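Putative methyl-accepting chemotaxis signal transduction protein (Campylobacter jejuni subsp. jejuni serotype O:2, PDB 4XMR) binds isoleucine in its sensory domain, a tandem PAS module of a chemoreceptor that probably passes amino-acid signals across the membrane to steer chemotaxis. Local coordinates at residues Leu166-Ala171 with Phe187-Lys192; Val29-Arg33 with Val233-Thr237. One frame throughout, in Å; residues are numbered along the deposited sequence.

Contact 1. Residues Leu166-Ala171 with Phe187-Lys192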
ATOM      1  N   LEU B 166      -1.000   0.638  10.390  1.00 13.43           N
ATOM      2  CA  LEU B 166      -0.793   2.002   9.937  1.00 13.05           C
ATOM      3  C   LEU B 166       0.427   2.611  10.638  1.00 12.54           C
ATOM      4  O   LEU B 166       1.211   3.333  10.021  1.00 13.41           O
ATOM      5  CB  LEU B 166      -2.062   2.828  10.137  1.00 13.34           C
ATOM      6  CG  LEU B 166      -1.900   4.295   9.751  1.00 14.06           C
ATOM      7  CD1 LEU B 166      -1.400   4.436   8.308  1.00 13.41           C
ATOM      8  CD2 LEU B 166      -3.239   4.980   9.936  1.00 17.28           C
ATOM      9  N   GLN B 167       0.608   2.326  11.928  0.50 13.26           N
ATOM     10  CA  GLN B 167       1.809   2.805  12.623  0.50 15.15           C
ATOM     11  C   GLN B 167       3.058   2.306  11.928  0.50 15.73           C
ATOM     12  O   GLN B 167       4.000   3.065  11.695  0.50 15.38           O
ATOM     13  CB  GLN B 167       1.839   2.375  14.097  0.50 16.30           C
ATOM     14  CG  GLN B 167       3.260   2.174  14.697  0.50 20.29           C
ATOM     15  CD  GLN B 167       4.092   3.457  14.815  0.50 21.64           C
ATOM     16  OE1 GLN B 167       3.566   4.540  15.018  0.50 21.68           O
ATOM     17  NE2 GLN B 167       5.402   3.321  14.699  0.50 23.92           N
ATOM     18  N   ASN B 168       3.067   1.024  11.585  1.00 13.85           N
ATOM     19  CA  ASN B 168       4.240   0.465  10.937  1.00 14.03           C
ATOM     20  C   ASN B 168       4.546   1.123   9.592  1.00 15.16           C
ATOM     21  O   ASN B 168       5.707   1.369   9.259  1.00 19.13           O
ATOM     22  CB  ASN B 168       4.104  -1.053  10.787  1.00 16.46           C
ATOM     23  CG  ASN B 168       4.211  -1.779  12.113  1.00 17.90           C
ATOM     24  OD1 ASN B 168       4.701  -1.231  13.094  1.00 18.95           O
ATOM     25  ND2 ASN B 168       3.754  -3.022  12.142  1.00 20.48           N
ATOM     26  N   LEU B 169       3.508   1.431   8.829  1.00 12.55           N
ATOM     27  CA  LEU B 169       3.680   2.146   7.569  1.00 12.78           C
ATOM     28  C   LEU B 169       4.265   3.540   7.790  1.00 13.10           C
ATOM     29  O   LEU B 169       5.190   3.960   7.094  1.00 14.16           O
ATOM     30  CB  LEU B 169       2.345   2.271   6.856  1.00 12.76           C
ATOM     31  CG  LEU B 169       1.876   0.972   6.215  1.00 14.94           C
ATOM     32  CD1 LEU B 169       0.408   1.052   5.823  1.00 19.13           C
ATOM     33  CD2 LEU B 169       2.722   0.681   4.983  1.00 19.27           C
ATOM     34  N   VAL B 170       3.726   4.268   8.760  1.00 12.19           N
ATOM     35  CA  VAL B 170       4.223   5.608   9.043  1.00 12.66           C
ATOM     36  C   VAL B 170       5.687   5.565   9.486  1.00 15.64           C
ATOM     37  O   VAL B 170       6.504   6.390   9.056  1.00 16.60           O
ATOM     38  CB  VAL B 170       3.364   6.302  10.105  1.00 15.22           C
ATOM     39  CG1 VAL B 170       4.018   7.621  10.564  1.00 18.03           C
ATOM     40  CG2 VAL B 170       1.990   6.559   9.546  1.00 16.29           C
ATOM     41  N   ALA B 171       6.027   4.597  10.331  1.00 16.51           N
ATOM     42  CA  ALA B 171       7.387   4.497  10.852  1.00 18.79           C
ATOM     43  C   ALA B 171       8.448   4.314   9.764  1.00 19.89           C
ATOM     44  O   ALA B 171       9.612   4.675   9.956  1.00 25.03           O
ATOM     45  CB  ALA B 171       7.477   3.381  11.881  1.00 21.18           C
ATOM     46  N   PHE B 187      -0.563   9.019  17.886  1.00 17.35           N
ATOM     47  CA  PHE B 187      -1.111   7.791  17.320  1.00 16.96           C
ATOM     48  C   PHE B 187      -0.047   6.967  16.596  1.00 15.68           C
ATOM     49  O   PHE B 187       0.007   5.748  16.743  1.00 20.59           O
ATOM     50  CB  PHE B 187      -2.279   8.135  16.385  1.00 18.18           C
ATOM     51  CG  PHE B 187      -2.812   6.962  15.607  1.00 18.83           C
ATOM     52  CD1 PHE B 187      -3.804   6.157  16.134  1.00 23.41           C
ATOM     53  CD2 PHE B 187      -2.343   6.692  14.329  1.00 20.98           C
ATOM     54  CE1 PHE B 187      -4.303   5.085  15.412  1.00 26.21           C
ATOM     55  CE2 PHE B 187      -2.829   5.627  13.602  1.00 20.91           C
ATOM     56  CZ  PHE B 187      -3.811   4.820  14.146  1.00 23.31           C
ATOM     57  N   ALA B 188       0.792   7.634  15.809  1.00 15.19           N
ATOM     58  CA  ALA B 188       1.857   6.965  15.060  1.00 13.76           C
ATOM     59  C   ALA B 188       3.061   7.894  14.948  1.00 14.90           C
ATOM     60  O   ALA B 188       2.898   9.113  14.979  1.00 14.86           O
ATOM     61  CB  ALA B 188       1.380   6.570  13.664  1.00 15.26           C
ATOM     62  N   ALA B 189       4.267   7.338  14.839  1.00 15.29           N
ATOM     63  CA  ALA B 189       5.471   8.164  14.720  1.00 15.48           C
ATOM     64  C   ALA B 189       6.634   7.414  14.077  1.00 14.71           C
ATOM     65  O   ALA B 189       6.801   6.214  14.293  1.00 17.53           O
ATOM     66  CB  ALA B 189       5.880   8.698  16.094  1.00 16.44           C
ATOM     67  N   THR B 190       7.434   8.125  13.291  1.00 17.45           N
ATOM     68  CA  THR B 190       8.663   7.581  12.722  1.00 17.42           C
ATOM     69  C   THR B 190       9.668   7.282  13.825  1.00 18.68           C
ATOM     70  O   THR B 190      10.305   6.221  13.852  1.00 21.31           O
ATOM     71  CB  THR B 190       9.274   8.572  11.747  1.00 20.43           C
ATOM     72  OG1 THR B 190       8.327   8.823  10.704  1.00 23.96           O
ATOM     73  CG2 THR B 190      10.559   8.024  11.149  1.00 22.21           C
ATOM     74  N   ASN B 191       9.811   8.234  14.732  1.00 18.19           N
ATOM     75  CA  ASN B 191      10.606   8.031  15.930  1.00 19.97           C
ATOM     76  C   ASN B 191       9.670   7.468  16.988  1.00 20.89           C
ATOM     77  O   ASN B 191       8.873   8.200  17.566  1.00 20.24           O
ATOM     78  CB  ASN B 191      11.213   9.364  16.373  1.00 22.38           C
ATOM     79  CG  ASN B 191      11.953   9.274  17.697  1.00 27.51           C
ATOM     80  OD1 ASN B 191      12.125   8.194  18.267  1.00 25.86           O
ATOM     81  ND2 ASN B 191      12.409  10.423  18.189  1.00 29.26           N
ATOM     82  N   LYS B 192       9.752   6.161  17.222  1.00 21.92           N
ATOM     83  CA  LYS B 192       8.800   5.493  18.105  1.00 24.94           C
ATOM     84  C   LYS B 192       8.867   5.981  19.550  1.00 25.46           C
ATOM     85  O   LYS B 192       7.974   5.691  20.341  1.00 27.18           O
ATOM     86  CB  LYS B 192       8.903   3.963  17.998  1.00 31.38           C
ATOM     87  CG  LYS B 192       8.324   3.433  16.685  1.00 35.08           C
ATOM     88  CD  LYS B 192       8.337   1.909  16.574  1.00 40.08           C
ATOM     89  CE  LYS B 192       7.917   1.470  15.169  1.00 46.88           C
ATOM     90  NZ  LYS B 192       7.876  -0.009  14.980  1.00 53.11           N
TER
HETATM   91  O   HOH W   1      11.065   4.158  12.575  1.00 39.50           O
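Leu166, on the helix 163-171, sends CD2 to the edge of the Phe187 ring, near the ring plane and 3.7 Å from CE2. One residue on, Gln167 turns from apolar packing to hydrogen bonding with strand 186-189. Its chain bends at chi2 (67°), which lays the carboxamide along the backbone of Ala189. OE1 accepts from Ala189 N at 2.9 Å, on a lone pair in the carbonyl plane, while NE2 donates to Ala189 O at 3.2 Å, close to the amide plane. In the conformer described, one of two modelled, these bonds to a single residue set the turn of the amide. OE1 also lies 3.0 Å from Ala188 CA, with the methyl just beyond, and NE2 lies 3.2 Å from CE of Lys192, whose extended chain passes obliquely across the amide. Val170 faces the strand, with CB 4.1 Å from Ala188 CB; Leu179 of strand 177-180 touches both. Ala171 sets its methyl against Ala189 O and Lys192 CE, and a water donates to Ala171 O. Thr190 OG1 is hydrogen-bonded to Thr177 O. Phe187 and Ala188 both face Leu179, forming a classic beta bulge in the edge strand of an antiparallel sheet, and the paired amide bonds are a side-chain mimic of beta pairing on that edge, within a tandem PAS sensory domain.

Contact 2. Residues Val29-Arg33 with Val233-Thr237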
ATOM      1  N   VAL B  29      -1.388   7.628   4.855  1.00 11.26           N
ATOM      2  CA  VAL B  29      -2.685   7.541   5.500  1.00 11.60           C
ATOM      3  C   VAL B  29      -3.817   7.380   4.482  1.00 11.81           C
ATOM      4  O   VAL B  29      -4.713   6.551   4.658  1.00 12.94           O
ATOM      5  CB  VAL B  29      -2.929   8.782   6.376  1.00 13.27           C
ATOM      6  CG1 VAL B  29      -4.337   8.780   6.941  1.00 17.47           C
ATOM      7  CG2 VAL B  29      -1.893   8.850   7.493  1.00 15.47           C
ATOM      8  N   GLU B  30      -3.765   8.169   3.414  1.00 11.30           N
ATOM      9  CA  GLU B  30      -4.808   8.132   2.397  1.00 11.96           C
ATOM     10  C   GLU B  30      -4.872   6.769   1.715  1.00 12.49           C
ATOM     11  O   GLU B  30      -5.958   6.240   1.464  1.00 13.30           O
ATOM     12  CB  GLU B  30      -4.556   9.213   1.343  1.00 12.85           C
ATOM     13  CG  GLU B  30      -4.751  10.637   1.852  1.00 15.91           C
ATOM     14  CD  GLU B  30      -4.284  11.686   0.861  1.00 19.78           C
ATOM     15  OE1 GLU B  30      -3.489  11.344  -0.041  1.00 21.20           O
ATOM     16  OE2 GLU B  30      -4.702  12.854   0.995  1.00 23.22           O
ATOM     17  N   ASP B  31      -3.709   6.213   1.395  1.00 11.92           N
ATOM     18  CA  ASP B  31      -3.660   4.959   0.657  1.00 12.26           C
ATOM     19  C   ASP B  31      -4.100   3.781   1.532  1.00 11.66           C
ATOM     20  O   ASP B  31      -4.753   2.861   1.052  1.00 13.08           O
ATOM     21  CB  ASP B  31      -2.257   4.728   0.082  1.00 11.61           C
ATOM     22  CG  ASP B  31      -1.878   5.747  -0.988  1.00 15.68           C
ATOM     23  OD1 ASP B  31      -2.753   6.522  -1.443  1.00 16.56           O
ATOM     24  OD2 ASP B  31      -0.695   5.757  -1.391  1.00 15.28           O
ATOM     25  N   PHE B  32      -3.739   3.812   2.810  1.00 11.62           N
ATOM     26  CA  PHE B  32      -4.188   2.791   3.753  1.00 11.25           C
ATOM     27  C   PHE B  32      -5.712   2.784   3.795  1.00 12.05           C
ATOM     28  O   PHE B  32      -6.353   1.738   3.671  1.00 12.72           O
ATOM     29  CB  PHE B  32      -3.582   3.094   5.130  1.00 12.36           C
ATOM     30  CG  PHE B  32      -3.994   2.141   6.232  1.00 13.86           C
ATOM     31  CD1 PHE B  32      -3.341   0.924   6.406  1.00 14.37           C
ATOM     32  CD2 PHE B  32      -4.963   2.508   7.158  1.00 15.29           C
ATOM     33  CE1 PHE B  32      -3.699   0.064   7.441  1.00 14.69           C
ATOM     34  CE2 PHE B  32      -5.307   1.665   8.204  1.00 15.88           C
ATOM     35  CZ  PHE B  32      -4.675   0.441   8.338  1.00 16.66           C
ATOM     36  N   ARG B  33      -6.308   3.960   3.941  1.00 11.10           N
ATOM     37  CA  ARG B  33      -7.761   4.067   3.976  1.00 11.81           C
ATOM     38  C   ARG B  33      -8.429   3.593   2.679  1.00 12.42           C
ATOM     39  O   ARG B  33      -9.366   2.795   2.723  1.00 13.43           O
ATOM     40  CB  ARG B  33      -8.150   5.516   4.273  1.00 13.76           C
ATOM     41  CG  ARG B  33      -9.639   5.763   4.409  1.00 16.32           C
ATOM     42  CD  ARG B  33      -9.842   7.242   4.722  1.00 20.54           C
ATOM     43  NE  ARG B  33     -11.241   7.649   4.743  1.00 22.64           N
ATOM     44  CZ  ARG B  33     -11.925   7.915   5.850  1.00 24.43           C
ATOM     45  NH1 ARG B  33     -11.335   7.831   7.037  1.00 28.65           N
ATOM     46  NH2 ARG B  33     -13.199   8.278   5.770  1.00 33.49           N
ATOM     47  N   VAL B 233      -5.520  15.098   7.911  1.00 14.02           N
ATOM     48  CA  VAL B 233      -5.705  13.995   6.971  1.00 15.37           C
ATOM     49  C   VAL B 233      -6.853  13.159   7.526  1.00 14.85           C
ATOM     50  O   VAL B 233      -6.670  12.399   8.485  1.00 15.33           O
ATOM     51  CB  VAL B 233      -4.445  13.124   6.803  1.00 16.11           C
ATOM     52  CG1 VAL B 233      -4.640  12.156   5.624  1.00 16.70           C
ATOM     53  CG2 VAL B 233      -3.188  13.981   6.599  1.00 19.65           C
ATOM     54  N   PHE B 234      -8.036  13.334   6.938  1.00 15.69           N
ATOM     55  CA  PHE B 234      -9.272  12.853   7.538  1.00 18.52           C
ATOM     56  C   PHE B 234      -9.344  13.307   9.007  1.00 18.41           C
ATOM     57  O   PHE B 234      -9.197  14.506   9.287  1.00 21.59           O
ATOM     58  CB  PHE B 234      -9.435  11.352   7.292  1.00 20.46           C
ATOM     59  CG  PHE B 234      -9.478  11.012   5.825  1.00 22.19           C
ATOM     60  CD1 PHE B 234     -10.637  11.213   5.097  1.00 24.77           C
ATOM     61  CD2 PHE B 234      -8.348  10.577   5.165  1.00 26.10           C
ATOM     62  CE1 PHE B 234     -10.680  10.943   3.743  1.00 25.93           C
ATOM     63  CE2 PHE B 234      -8.386  10.290   3.807  1.00 24.94           C
ATOM     64  CZ  PHE B 234      -9.553  10.481   3.101  1.00 25.65           C
ATOM     65  N   ALA B 235      -9.547  12.393   9.946  1.00 20.58           N
ATOM     66  CA  ALA B 235      -9.644  12.811  11.342  1.00 22.67           C
ATOM     67  C   ALA B 235      -8.282  12.988  12.012  1.00 20.70           C
ATOM     68  O   ALA B 235      -8.204  13.528  13.122  1.00 24.22           O
ATOM     69  CB  ALA B 235     -10.512  11.843  12.137  1.00 25.80           C
ATOM     70  N   TYR B 236      -7.218  12.545  11.339  1.00 17.13           N
ATOM     71  CA  TYR B 236      -5.870  12.598  11.902  1.00 15.67           C
ATOM     72  C   TYR B 236      -5.243  13.956  11.660  1.00 14.58           C
ATOM     73  O   TYR B 236      -5.628  14.688  10.748  1.00 15.42           O
ATOM     74  CB  TYR B 236      -4.927  11.567  11.246  1.00 17.01           C
ATOM     75  CG  TYR B 236      -5.236  10.103  11.417  1.00 19.28           C
ATOM     76  CD1 TYR B 236      -5.024   9.454  12.627  1.00 20.72           C
ATOM     77  CD2 TYR B 236      -5.676   9.353  10.336  1.00 23.62           C
ATOM     78  CE1 TYR B 236      -5.288   8.103  12.767  1.00 22.74           C
ATOM     79  CE2 TYR B 236      -5.938   8.008  10.460  1.00 25.61           C
ATOM     80  CZ  TYR B 236      -5.746   7.389  11.674  1.00 23.82           C
ATOM     81  OH  TYR B 236      -6.019   6.050  11.779  1.00 26.17           O
ATOM     82  N   THR B 237      -4.232  14.261  12.457  1.00 13.80           N
ATOM     83  CA  THR B 237      -3.334  15.369  12.161  1.00 12.75           C
ATOM     84  C   THR B 237      -1.950  14.785  11.908  1.00 13.10           C
ATOM     85  O   THR B 237      -1.404  14.080  12.764  1.00 13.59           O
ATOM     86  CB  THR B 237      -3.269  16.366  13.325  1.00 15.12           C
ATOM     87  OG1 THR B 237      -4.580  16.888  13.563  1.00 16.79           O
ATOM     88  CG2 THR B 237      -2.317  17.512  12.992  1.00 16.72           C
TER
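Residues 29-33 form a regular stretch of the long helix 9-48. The tight reversal that joins strands 224-233 and 236-243 is made by residues 233-237. It is a type II' beta turn from Val233 to Tyr236, closed by Tyr236 N to Val233 O and by Val233 N to Tyr236 O, each 2.9 Å. Phe234, at its second position, has the positive phi (50°) that this turn requires. The backbones stay apart, Val29 CA and Val233 CA being 7.3 Å from each other, so side chains bridge the gap. Val29 points toward the turn, and its CG1, anti to the backbone N (chi1 174°), reaches CG1 of Val233 at 3.6 Å. The same methyl meets Tyr236 CD2, approaching that ring obliquely, while Leu179 of strand 177-180 also packs on Val29. Here a beta hairpin of the five-stranded antiparallel sheet is set against the long N-terminal helix, an element of the double Cache (tandem PAS) sensory fold, in which two PDC-type modules follow each other along that helix. One turn further on, Arg33 reaches out with its chain extended from CG to NE and lies over a face of Phe234. The guanidinium is nearly parallel to the ring, the planes 8° apart and the centres 4.0 Å, a stacked cation-pi pair. CD sits over the middle of the same face, 3.5 Å from the ring centroid, adding a CH-pi contact, so aliphatic and charged portions share one surface of an aromatic residue that is itself exposed. Glu30 brings only its CG near, 4.1 Å from Phe234 CE2 and about as far from Val233 CG1, while its carboxylate turns to another partner, OE2 being hydrogen-bonded to Gln26 NE2 on the same helix.

How the contacts relate
Contact 1 and contact 2 lie about 13 Å apart between centres and reach the same five-stranded antiparallel sheet. In sequence, contact 1 is nested inside the loop that contact 2 closes. They touch directly: Tyr236 OH packs 3.5 Å from both Phe187 CZ and Leu166 CD2, and Phe32 meets Leu166 and Leu169. Phe32 and Tyr236 also touch Ile141 of the other, six-stranded sheet. Contact 2 sets the five-stranded sheet on the long helix 9-48, through the hairpin of strands 224-233 and 236-243, and contact 1 sets helix 163-171, which leads out of the six-stranded sheet, on edge strand 186-189. Both lie where the two sheet modules meet alongside the long helix.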